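Local coordinates for beta-lactamase-like protein (Koribacter versatilis, PDB 6B9V), which hydrolyses diphosphate bonds as a metallo-beta-lactamase-fold diphosphatase of the PhnP family, cleaving reactive photoproducts of FAD, at residues 109-112 with 113-116; 158-162 with 163-167. All coordinates share one frame; numbering follows the deposited sequence.

Contact 1: residues 109-112 with 113-116; sequences NEKT and ERVL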
ATOM      1  N   ASN A 109     -19.982   8.538  -3.527  1.00 20.21           N
ATOM      2  CA  ASN A 109     -21.298   8.661  -2.912  1.00 24.32           C
ATOM      3  C   ASN A 109     -21.132   9.020  -1.439  1.00 22.49           C
ATOM      4  O   ASN A 109     -20.006   9.056  -0.931  1.00 19.56           O
ATOM      5  CB  ASN A 109     -22.143   7.382  -3.098  1.00 25.67           C
ATOM      6  CG  ASN A 109     -21.539   6.149  -2.441  1.00 32.54           C
ATOM      7  OD1 ASN A 109     -20.668   6.235  -1.577  1.00 23.41           O
ATOM      8  ND2 ASN A 109     -22.023   4.980  -2.850  1.00 41.11           N
ATOM      9  N   GLU A 110     -22.238   9.287  -0.755  1.00 22.48           N
ATOM     10  CA  GLU A 110     -22.165   9.789   0.616  1.00 24.52           C
ATOM     11  C   GLU A 110     -21.483   8.805   1.587  1.00 26.93           C
ATOM     12  O   GLU A 110     -20.708   9.228   2.452  1.00 23.15           O
ATOM     13  CB  GLU A 110     -23.565  10.144   1.120  1.00 23.82           C
ATOM     14  CG  GLU A 110     -23.596  10.881   2.453  1.00 32.82           C
ATOM     15  CD  GLU A 110     -23.327   9.969   3.646  1.00 36.41           C
ATOM     16  OE1 GLU A 110     -23.778   8.799   3.619  1.00 29.84           O
ATOM     17  OE2 GLU A 110     -22.644  10.417   4.595  1.00 40.82           O
ATOM     18  N   LYS A 111     -21.773   7.513   1.482  1.00 24.87           N
ATOM     19  CA  LYS A 111     -21.169   6.576   2.436  1.00 31.29           C
ATOM     20  C   LYS A 111     -19.646   6.489   2.232  1.00 25.54           C
ATOM     21  O   LYS A 111     -18.850   6.427   3.199  1.00 26.69           O
ATOM     22  CB  LYS A 111     -21.805   5.188   2.321  1.00 39.00           C
ATOM     23  CG  LYS A 111     -21.583   4.328   3.575  1.00 49.21           C
ATOM     24  CD  LYS A 111     -22.016   2.879   3.374  1.00 55.95           C
ATOM     25  CE  LYS A 111     -21.850   2.059   4.650  1.00 57.30           C
ATOM     26  NZ  LYS A 111     -20.442   2.030   5.136  1.00 59.13           N
ATOM     27  N   THR A 112     -19.236   6.532   0.967  1.00 17.80           N
ATOM     28  CA  THR A 112     -17.816   6.451   0.647  1.00 16.77           C
ATOM     29  C   THR A 112     -17.093   7.741   1.081  1.00 20.40           C
ATOM     30  O   THR A 112     -15.991   7.693   1.646  1.00 20.71           O
ATOM     31  CB  THR A 112     -17.622   6.177  -0.846  1.00 20.15           C
ATOM     32  OG1 THR A 112     -18.276   4.937  -1.183  1.00 21.43           O
ATOM     33  CG2 THR A 112     -16.148   6.091  -1.195  1.00 21.25           C
ATOM     34  N   GLU A 113     -17.725   8.883   0.823  1.00 17.94           N
ATOM     35  CA  GLU A 113     -17.219  10.163   1.292  1.00 21.03           C
ATOM     36  C   GLU A 113     -17.020  10.140   2.807  1.00 22.38           C
ATOM     37  O   GLU A 113     -15.979  10.564   3.294  1.00 21.52           O
ATOM     38  CB  GLU A 113     -18.180  11.290   0.901  1.00 25.76           C
ATOM     39  CG  GLU A 113     -17.810  12.631   1.497  1.00 26.80           C
ATOM     40  CD  GLU A 113     -18.889  13.673   1.279  1.00 41.03           C
ATOM     41  OE1 GLU A 113     -19.625  13.565   0.277  1.00 45.38           O
ATOM     42  OE2 GLU A 113     -19.011  14.584   2.120  1.00 49.32           O
ATOM     43  N   ARG A 114     -18.024   9.636   3.537  1.00 21.48           N
ATOM     44  CA  ARG A 114     -17.974   9.549   5.005  1.00 21.93           C
ATOM     45  C   ARG A 114     -16.735   8.765   5.479  1.00 20.79           C
ATOM     46  O   ARG A 114     -15.985   9.203   6.395  1.00 22.46           O
ATOM     47  CB  ARG A 114     -19.256   8.888   5.539  1.00 26.64           C
ATOM     48  CG  ARG A 114     -19.629   9.214   6.980  1.00 29.16           C
ATOM     49  CD  ARG A 114     -20.693   8.234   7.523  1.00 27.00           C
ATOM     50  NE  ARG A 114     -21.786   7.999   6.576  1.00 25.76           N
ATOM     51  CZ  ARG A 114     -22.700   7.040   6.696  1.00 30.05           C
ATOM     52  NH1 ARG A 114     -22.673   6.210   7.730  1.00 27.49           N
ATOM     53  NH2 ARG A 114     -23.652   6.909   5.776  1.00 27.03           N
ATOM     54  N   VAL A 115     -16.520   7.608   4.853  1.00 21.17           N
ATOM     55  CA  VAL A 115     -15.353   6.798   5.207  1.00 22.64           C
ATOM     56  C   VAL A 115     -14.028   7.493   4.850  1.00 21.86           C
ATOM     57  O   VAL A 115     -13.088   7.503   5.656  1.00 18.97           O
ATOM     58  CB  VAL A 115     -15.409   5.407   4.520  1.00 25.26           C
ATOM     59  CG1 VAL A 115     -14.134   4.621   4.796  1.00 24.20           C
ATOM     60  CG2 VAL A 115     -16.651   4.636   4.979  1.00 27.01           C
ATOM     61  N   LEU A 116     -13.941   8.064   3.654  1.00 17.82           N
ATOM     62  CA  LEU A 116     -12.723   8.774   3.240  1.00 22.60           C
ATOM     63  C   LEU A 116     -12.356   9.939   4.168  1.00 25.13           C
ATOM     64  O   LEU A 116     -11.188  10.091   4.561  1.00 20.72           O
ATOM     65  CB  LEU A 116     -12.855   9.309   1.807  1.00 19.51           C
ATOM     66  CG  LEU A 116     -12.806   8.293   0.660  1.00 24.09           C
ATOM     67  CD1 LEU A 116     -13.155   8.979  -0.655  1.00 22.89           C
ATOM     68  CD2 LEU A 116     -11.431   7.627   0.558  1.00 23.52           C
TER
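The carboxylate of Glu110 meets the guanidinium of Arg114 one helical turn further on, in a two-pronged salt bridge. Glu110 OE1 accepts from Arg114 NH2 at 2.9 Å, with a nearly straight N-H...O angle of 176°, while Glu110 OE2 takes the longer bond from Arg114 NE at 3.2 Å. NE and NH2 each meet one oxygen through its syn lone pair, a side-on grip with the planes 23° apart; two bonds limit rotation of either group. The fold-back of the glutamate, bent at chi2 (-76°), brings the carboxylate to the NE/NH2 edge of the guanidinium. Over one guanidinium face lies Lys111 CG, 4.0 Å from Arg114 NH2. Tyr122 of the second subunit packs on Lys111, Arg114 and Val115.

On another side, Thr112 and Leu116 run side by side, Thr112 CG2 reaching Leu116 CD1 at 4.2 Å; both side chains also touch Tyr76. The extended chain of Glu113 carries its carboxylate to strand 136-140, where OE1 forms a salt bridge with Arg140 NE; OE2 forms another with Lys117 NZ.

At the start of the helix, Asn109 OD1 receives two donors from one residue: Thr112 N at 2.9 Å and Thr112 OG1 at 2.7 Å. The amide approaches nearly in line with the side-chain C=O, whereas the hydroxyl comes in tilted from the carbonyl plane. Asn109 O meanwhile accepts from Glu113 N at 2.9 Å, the first of four successive i to i+4 backbone bonds. Asn109 is thus a classic asparagine N-cap, and the Glu-Arg pair a common i to i+4 salt bridge on a helix surface.

Contact 2: residues 158-162 with 163-167; sequences VIHGE and TEIYG. With MN (manganese (II) ion), chain D.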
ATOM      1  N   VAL A 158     -25.137  -1.342  -7.721  1.00 19.09           N
ATOM      2  CA  VAL A 158     -25.063  -2.784  -7.520  1.00 20.73           C
ATOM      3  C   VAL A 158     -25.120  -3.079  -6.014  1.00 23.06           C
ATOM      4  O   VAL A 158     -24.916  -2.180  -5.190  1.00 21.35           O
ATOM      5  CB  VAL A 158     -23.790  -3.408  -8.157  1.00 19.46           C
ATOM      6  CG1 VAL A 158     -23.784  -3.182  -9.681  1.00 17.02           C
ATOM      7  CG2 VAL A 158     -22.493  -2.852  -7.543  1.00 19.11           C
ATOM      8  N   ILE A 159     -25.415  -4.330  -5.666  1.00 18.53           N
ATOM      9  CA  ILE A 159     -25.568  -4.720  -4.268  1.00 20.73           C
ATOM     10  C   ILE A 159     -24.375  -5.569  -3.813  1.00 22.21           C
ATOM     11  O   ILE A 159     -24.086  -6.610  -4.389  1.00 20.92           O
ATOM     12  CB  ILE A 159     -26.879  -5.484  -4.054  1.00 18.32           C
ATOM     13  CG1 ILE A 159     -28.060  -4.605  -4.468  1.00 25.56           C
ATOM     14  CG2 ILE A 159     -27.019  -5.919  -2.590  1.00 21.86           C
ATOM     15  CD1 ILE A 159     -28.150  -3.304  -3.678  1.00 28.25           C
ATOM     16  N   HIS A 160     -23.691  -5.080  -2.778  1.00 20.88           N
ATOM     17  CA  HIS A 160     -22.454  -5.638  -2.235  1.00 18.31           C
ATOM     18  C   HIS A 160     -22.867  -6.209  -0.885  1.00 18.57           C
ATOM     19  O   HIS A 160     -22.802  -5.521   0.140  1.00 22.35           O
ATOM     20  CB  HIS A 160     -21.387  -4.529  -2.122  1.00 16.77           C
ATOM     21  CG  HIS A 160     -20.003  -4.992  -1.745  1.00 21.15           C
ATOM     22  ND1 HIS A 160     -19.584  -6.295  -1.860  1.00 16.81           N
ATOM     23  CD2 HIS A 160     -18.927  -4.280  -1.314  1.00 18.20           C
ATOM     24  CE1 HIS A 160     -18.307  -6.380  -1.491  1.00 15.71           C
ATOM     25  NE2 HIS A 160     -17.892  -5.180  -1.153  1.00 16.31           N
ATOM     26  N   GLY A 161     -23.386  -7.437  -0.921  1.00 16.82           N
ATOM     27  CA  GLY A 161     -23.986  -8.082   0.241  1.00 21.76           C
ATOM     28  C   GLY A 161     -25.397  -7.581   0.498  1.00 29.21           C
ATOM     29  O   GLY A 161     -26.365  -8.086  -0.060  1.00 26.46           O
ATOM     30  N   GLU A 162     -25.520  -6.598   1.377  1.00 24.35           N
ATOM     31  CA  GLU A 162     -26.760  -5.839   1.469  1.00 31.41           C
ATOM     32  C   GLU A 162     -26.511  -4.328   1.364  1.00 34.38           C
ATOM     33  O   GLU A 162     -27.431  -3.534   1.575  1.00 35.28           O
ATOM     34  CB  GLU A 162     -27.496  -6.170   2.773  1.00 37.99           C
ATOM     35  CG  GLU A 162     -26.708  -5.868   4.028  1.00 47.92           C
ATOM     36  CD  GLU A 162     -27.387  -6.408   5.275  1.00 57.66           C
ATOM     37  OE1 GLU A 162     -28.546  -6.872   5.167  1.00 57.37           O
ATOM     38  OE2 GLU A 162     -26.760  -6.373   6.358  1.00 64.85           O
ATOM     39  N   THR A 163     -25.281  -3.933   1.026  1.00 29.35           N
ATOM     40  CA  THR A 163     -24.960  -2.508   0.895  1.00 27.32           C
ATOM     41  C   THR A 163     -24.994  -2.061  -0.568  1.00 28.65           C
ATOM     42  O   THR A 163     -24.347  -2.681  -1.388  1.00 25.83           O
ATOM     43  CB  THR A 163     -23.558  -2.207   1.472  1.00 37.03           C
ATOM     44  OG1 THR A 163     -23.517  -2.586   2.854  1.00 42.57           O
ATOM     45  CG2 THR A 163     -23.195  -0.724   1.322  1.00 34.84           C
ATOM     46  N   GLU A 164     -25.725  -1.001  -0.910  1.00 24.65           N
ATOM     47  CA  GLU A 164     -25.692  -0.511  -2.302  1.00 24.87           C
ATOM     48  C   GLU A 164     -24.409   0.288  -2.561  1.00 21.65           C
ATOM     49  O   GLU A 164     -24.075   1.190  -1.799  1.00 25.42           O
ATOM     50  CB  GLU A 164     -26.913   0.351  -2.635  1.00 28.36           C
ATOM     51  CG  GLU A 164     -26.906   0.866  -4.086  1.00 33.37           C
ATOM     52  CD  GLU A 164     -28.051   1.819  -4.403  1.00 40.36           C
ATOM     53  OE1 GLU A 164     -29.181   1.344  -4.626  1.00 45.59           O
ATOM     54  OE2 GLU A 164     -27.817   3.043  -4.448  1.00 45.90           O
ATOM     55  N   ILE A 165     -23.690  -0.061  -3.624  1.00 16.94           N
ATOM     56  CA  ILE A 165     -22.490   0.676  -4.047  1.00 16.96           C
ATOM     57  C   ILE A 165     -22.631   0.969  -5.546  1.00 19.03           C
ATOM     58  O   ILE A 165     -23.663   0.652  -6.141  1.00 21.88           O
ATOM     59  CB  ILE A 165     -21.172  -0.109  -3.773  1.00 16.91           C
ATOM     60  CG1 ILE A 165     -21.063  -1.339  -4.674  1.00 16.99           C
ATOM     61  CG2 ILE A 165     -21.088  -0.508  -2.298  1.00 16.17           C
ATOM     62  CD1 ILE A 165     -19.626  -1.912  -4.764  1.00 18.32           C
ATOM     63  N   TYR A 166     -21.610   1.572  -6.151  1.00 16.80           N
ATOM     64  CA  TYR A 166     -21.663   1.893  -7.583  1.00 20.46           C
ATOM     65  C   TYR A 166     -20.652   1.146  -8.437  1.00 17.12           C
ATOM     66  O   TYR A 166     -19.487   0.979  -8.060  1.00 16.72           O
ATOM     67  CB  TYR A 166     -21.431   3.396  -7.820  1.00 15.69           C
ATOM     68  CG  TYR A 166     -22.607   4.286  -7.480  1.00 24.72           C
ATOM     69  CD1 TYR A 166     -23.915   3.863  -7.692  1.00 30.04           C
ATOM     70  CD2 TYR A 166     -22.405   5.550  -6.946  1.00 25.77           C
ATOM     71  CE1 TYR A 166     -24.995   4.684  -7.377  1.00 32.46           C
ATOM     72  CE2 TYR A 166     -23.475   6.376  -6.626  1.00 31.64           C
ATOM     73  CZ  TYR A 166     -24.766   5.937  -6.846  1.00 31.27           C
ATOM     74  OH  TYR A 166     -25.825   6.761  -6.527  1.00 30.13           O
ATOM     75  N   GLY A 167     -21.097   0.744  -9.621  1.00 16.62           N
ATOM     76  CA  GLY A 167     -20.196   0.483 -10.726  1.00 17.53           C
ATOM     77  C   GLY A 167     -20.395   1.661 -11.665  1.00 17.66           C
ATOM     78  O   GLY A 167     -21.172   2.554 -11.351  1.00 20.48           O
TER
HETATM   79 MN    MN D 302     -15.847  -4.266  -1.032  1.00 16.40          MN
HETATM   80  O   HOH W   1     -23.435  -5.611   2.997  1.00 40.30           O
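The beta hairpin of strands 151-160 and 163-170 carries a ligand of the dimanganese site at its turn. His160 NE2 binds a manganese ion at 2.2 Å, a site it shares with His78, His80 and Asp178. With CG anti to the backbone N (chi1 -172°), the imidazole stands out from the strand toward the metal, and its other nitrogen, ND1, is hydrogen-bonded to Thr208 O.

The backbone pairing fixes the base of this ligand: His160 N donates to Thr163 O at 2.8 Å, and Thr163 N returns a bond to His160 O, approaching from above the carbonyl plane. A water joins the turn, donating to His160 O at 2.9 Å and accepting from Glu162 N at 2.8 Å; it is also hydrogen-bonded to Thr163 OG1 at 3.0 Å. Gly161 turns the chain with a positive phi (79°), which favours glycine.

On the face that carries His160, Val158 CG2 presses on Ile165 CG1 at 3.5 Å, and Ile165 CG2 lies 4.0 Å from His160 CB. On the other face, Ile159 CD1 rests on Glu164 CB. Because His160 ND1 faces a carbonyl oxygen, it probably carries the proton, which leaves the NE2 lone pair for manganese.

In the fold
From the N terminus, strand 104-108 leads into contact 1, which lies wholly within the cap and first turns of helix 110-119 and closes no loop. Contact 2 comes later in the chain and closes the tight turn between strands 151-160 and 163-170. The two are therefore in series, neither nested nor crossed, and each is local. Contact 1 follows a strand of one seven-stranded sheet, whereas contact 2 joins two neighbouring strands of the other. Their centres lie 14 Å apart, yet they touch: Asn109 CB packs on Tyr166 CE2 at 3.9 Å. This links the end of strand 104-108 to strand 163-170, and the Thr112 side chain lies about 4 Å from that of metal-binding His78.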